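Local coordinates for SusD superfamily protein (Bacteroides vulgatus, PDB 3MYV) that probably binds polysaccharide at the bacterial outer membrane, at residues Leu124-Gly129 and Arg397-Leu402. Numbering follows the deposited sequence.
With EDO (1,2-ethanediol), chain I.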
ATOM      1  N   LEU A 124       2.452   1.774  -9.860  1.00 13.43           N
ATOM      2  CA  LEU A 124       2.020   1.883 -11.266  1.00 13.27           C
ATOM      3  C   LEU A 124       1.691   0.537 -11.889  1.00 12.89           C
ATOM      4  O   LEU A 124       0.736   0.432 -12.672  1.00 11.58           O
ATOM      5  CB  LEU A 124       3.059   2.596 -12.131  1.00 14.15           C
ATOM      6  CG  LEU A 124       3.188   4.105 -11.882  1.00 14.46           C
ATOM      7  CD1 LEU A 124       4.533   4.659 -12.441  1.00 12.38           C
ATOM      8  CD2 LEU A 124       1.982   4.878 -12.439  1.00 13.44           C
ATOM      9  N   THR A 125       2.471  -0.473 -11.547  1.00 11.72           N
ATOM     10  CA  THR A 125       2.288  -1.801 -12.100  1.00 12.70           C
ATOM     11  C   THR A 125       1.007  -2.430 -11.566  1.00 12.42           C
ATOM     12  O   THR A 125       0.218  -3.008 -12.333  1.00 12.35           O
ATOM     13  CB  THR A 125       3.498  -2.687 -11.824  1.00 13.05           C
ATOM     14  OG1 THR A 125       4.699  -2.036 -12.304  1.00 12.58           O
ATOM     15  CG2 THR A 125       3.324  -4.049 -12.475  1.00 16.00           C
ATOM     16  N   ARG A 126       0.775  -2.340 -10.257  1.00 14.67           N
ATOM     17  CA  ARG A 126      -0.466  -2.939  -9.739  1.00 15.11           C
ATOM     18  C   ARG A 126      -1.748  -2.139 -10.028  1.00 15.06           C
ATOM     19  O   ARG A 126      -2.845  -2.697  -9.941  1.00 12.77           O
ATOM     20  CB  ARG A 126      -0.356  -3.319  -8.273  1.00 15.12           C
ATOM     21  CG  ARG A 126      -0.090  -2.178  -7.331  1.00 15.36           C
ATOM     22  CD  ARG A 126       0.053  -2.765  -5.937  1.00 17.66           C
ATOM     23  NE  ARG A 126       0.517  -1.744  -5.020  1.00 15.04           N
ATOM     24  CZ  ARG A 126       0.447  -1.789  -3.690  1.00 16.41           C
ATOM     25  NH1 ARG A 126      -0.146  -2.780  -3.068  1.00 12.88           N
ATOM     26  NH2 ARG A 126       0.941  -0.786  -2.974  1.00 16.16           N
ATOM     27  N   CYS A 127      -1.617  -0.844 -10.324  1.00 14.93           N
ATOM     28  CA  CYS A 127      -2.750  -0.034 -10.719  1.00 14.33           C
ATOM     29  C   CYS A 127      -3.068  -0.100 -12.229  1.00 16.83           C
ATOM     30  O   CYS A 127      -4.241  -0.022 -12.601  1.00 13.34           O
ATOM     31  CB  CYS A 127      -2.540   1.407 -10.298  1.00 15.60           C
ATOM     32  SG  CYS A 127      -2.555   1.649  -8.538  1.00 16.22           S
ATOM     33  N   PHE A 128      -2.050  -0.235 -13.093  1.00 16.33           N
ATOM     34  CA  PHE A 128      -2.266  -0.169 -14.548  1.00 13.34           C
ATOM     35  C   PHE A 128      -2.075  -1.469 -15.342  1.00 12.52           C
ATOM     36  O   PHE A 128      -2.436  -1.523 -16.510  1.00 16.04           O
ATOM     37  CB  PHE A 128      -1.450   0.975 -15.160  1.00 13.46           C
ATOM     38  CG  PHE A 128      -1.877   2.312 -14.666  1.00 13.45           C
ATOM     39  CD1 PHE A 128      -2.928   2.996 -15.290  1.00 14.83           C
ATOM     40  CD2 PHE A 128      -1.283   2.886 -13.557  1.00 14.85           C
ATOM     41  CE1 PHE A 128      -3.343   4.225 -14.819  1.00 13.60           C
ATOM     42  CE2 PHE A 128      -1.713   4.134 -13.076  1.00 15.20           C
ATOM     43  CZ  PHE A 128      -2.744   4.789 -13.702  1.00 13.78           C
ATOM     44  N   GLY A 129      -1.547  -2.505 -14.688  1.00 10.44           N
ATOM     45  CA  GLY A 129      -1.440  -3.832 -15.249  1.00 13.45           C
ATOM     46  C   GLY A 129      -2.203  -4.848 -14.441  1.00 14.64           C
ATOM     47  O   GLY A 129      -2.488  -4.635 -13.249  1.00 14.78           O
ATOM     48  N   ARG A 397      -6.750  -4.675   0.705  1.00 13.34           N
ATOM     49  CA  ARG A 397      -7.764  -5.708   0.453  1.00 12.80           C
ATOM     50  C   ARG A 397      -8.033  -6.024  -1.010  1.00 14.03           C
ATOM     51  O   ARG A 397      -8.050  -7.214  -1.402  1.00 11.01           O
ATOM     52  CB  ARG A 397      -9.082  -5.385   1.177  1.00 12.30           C
ATOM     53  CG  ARG A 397     -10.150  -6.479   1.072  1.00 12.88           C
ATOM     54  CD  ARG A 397      -9.775  -7.788   1.815  1.00  9.32           C
ATOM     55  NE  ARG A 397     -10.931  -8.680   1.895  1.00 13.81           N
ATOM     56  CZ  ARG A 397     -10.894  -9.994   2.118  1.00 13.10           C
ATOM     57  NH1 ARG A 397      -9.755 -10.618   2.275  1.00 15.64           N
ATOM     58  NH2 ARG A 397     -12.029 -10.681   2.182  1.00 15.61           N
ATOM     59  N   PHE A 398      -8.280  -4.993  -1.819  1.00 13.86           N
ATOM     60  CA  PHE A 398      -8.486  -5.218  -3.236  1.00 12.60           C
ATOM     61  C   PHE A 398      -7.356  -6.014  -3.867  1.00 12.46           C
ATOM     62  O   PHE A 398      -7.610  -6.998  -4.551  1.00 12.30           O
ATOM     63  CB  PHE A 398      -8.728  -3.890  -3.990  1.00 11.50           C
ATOM     64  CG  PHE A 398      -8.697  -3.992  -5.499  1.00 14.35           C
ATOM     65  CD1 PHE A 398      -9.753  -4.559  -6.216  1.00 13.46           C
ATOM     66  CD2 PHE A 398      -7.635  -3.427  -6.221  1.00 15.08           C
ATOM     67  CE1 PHE A 398      -9.718  -4.605  -7.602  1.00 12.91           C
ATOM     68  CE2 PHE A 398      -7.616  -3.464  -7.595  1.00 13.83           C
ATOM     69  CZ  PHE A 398      -8.659  -4.062  -8.287  1.00 10.36           C
ATOM     70  N   PHE A 399      -6.119  -5.579  -3.638  1.00 13.27           N
ATOM     71  CA  PHE A 399      -4.949  -6.198  -4.249  1.00 12.70           C
ATOM     72  C   PHE A 399      -4.738  -7.628  -3.746  1.00 12.51           C
ATOM     73  O   PHE A 399      -4.406  -8.532  -4.522  1.00 13.33           O
ATOM     74  CB  PHE A 399      -3.693  -5.382  -3.951  1.00 11.54           C
ATOM     75  CG  PHE A 399      -3.694  -4.003  -4.527  1.00 16.22           C
ATOM     76  CD1 PHE A 399      -3.777  -3.808  -5.891  1.00 17.27           C
ATOM     77  CD2 PHE A 399      -3.589  -2.895  -3.693  1.00 16.13           C
ATOM     78  CE1 PHE A 399      -3.737  -2.519  -6.424  1.00 13.77           C
ATOM     79  CE2 PHE A 399      -3.559  -1.619  -4.221  1.00 18.47           C
ATOM     80  CZ  PHE A 399      -3.626  -1.434  -5.574  1.00 16.65           C
ATOM     81  N   ASP A 400      -5.004  -7.845  -2.463  1.00 13.20           N
ATOM     82  CA  ASP A 400      -4.777  -9.168  -1.859  1.00 12.92           C
ATOM     83  C   ASP A 400      -5.762 -10.214  -2.391  1.00 13.36           C
ATOM     84  O   ASP A 400      -5.394 -11.356  -2.617  1.00 12.76           O
ATOM     85  CB  ASP A 400      -4.839  -9.099  -0.331  1.00 14.17           C
ATOM     86  CG  ASP A 400      -3.598  -8.428   0.287  1.00 16.68           C
ATOM     87  OD1 ASP A 400      -2.527  -8.336  -0.355  1.00 16.64           O
ATOM     88  OD2 ASP A 400      -3.697  -7.989   1.433  1.00 12.53           O
ATOM     89  N   LEU A 401      -7.009  -9.816  -2.600  1.00 12.75           N
ATOM     90  CA  LEU A 401      -7.982 -10.739  -3.158  1.00 14.30           C
ATOM     91  C   LEU A 401      -7.670 -10.991  -4.636  1.00 14.93           C
ATOM     92  O   LEU A 401      -7.613 -12.160  -5.099  1.00 13.74           O
ATOM     93  CB  LEU A 401      -9.402 -10.224  -2.955  1.00 15.47           C
ATOM     94  CG  LEU A 401      -9.917 -10.369  -1.512  1.00 15.46           C
ATOM     95  CD1 LEU A 401     -11.211  -9.597  -1.329  1.00 13.47           C
ATOM     96  CD2 LEU A 401     -10.102 -11.863  -1.123  1.00 19.90           C
ATOM     97  N   LEU A 402      -7.421  -9.915  -5.377  1.00 14.98           N
ATOM     98  CA  LEU A 402      -7.299 -10.064  -6.832  0.50 15.11           C
ATOM     99  C   LEU A 402      -6.035 -10.845  -7.205  1.00 15.42           C
ATOM    100  O   LEU A 402      -6.095 -11.687  -8.081  1.00 16.23           O
ATOM    101  CB  LEU A 402      -7.383  -8.725  -7.569  0.50 15.73           C
ATOM    102  CG  LEU A 402      -8.500  -8.797  -8.613  0.50 18.30           C
ATOM    103  CD1 LEU A 402      -9.796  -9.183  -7.941  0.50 18.39           C
ATOM    104  CD2 LEU A 402      -8.680  -7.508  -9.394  0.50 19.03           C
TER
HETATM  105  C1  EDO I 516      -0.428   0.795   0.612  1.00 34.68           C
HETATM  106  O1  EDO I 516      -1.157  -0.357   0.208  1.00 30.09           O
HETATM  107  C2  EDO I 516       1.021   0.429   0.950  1.00 27.42           C
HETATM  108  O2  EDO I 516       1.870   0.373  -0.246  1.00 23.79           O
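Arg126 lies across one face of the Phe399 ring, while Phe398 CD2 sits over the rim of the opposite face and Cys127 SG comes to the ring edge at CZ. The pair is a worked example of the arginine-phenylalanine cation-pi stack, here joining the C-terminal end of helix 103-128 to the short helix 397-403 in the helix-rich SusD fold. Two parts of the arginine share the face. Arg126 CD stands over the centre of the Phe399 ring in a CH-pi contact, 3.8 Å from its centroid, and the guanidinium continues past it, its plane tilted 26° from the ring. Beyond CG the arginine chain runs extended to NE, with chi3 at 171°, which carries the cationic group along the face toward Phe399 CD2 and CE2. The guanidinium's polar edge is turned to other partners: NH2 forms a salt bridge with Asp123, and Tyr33 and Arg198 join it around a bound 1,2-ethanediol, probably from the crystallisation liquor. A leucine in place of Arg126 would probably deprive Asp123 of this cationic partner and uncover part of the Phe399 face. The diol O2 lies in the guanidinium plane, accepting a bent hydrogen bond from Arg126 NH2 at 3.1 Å.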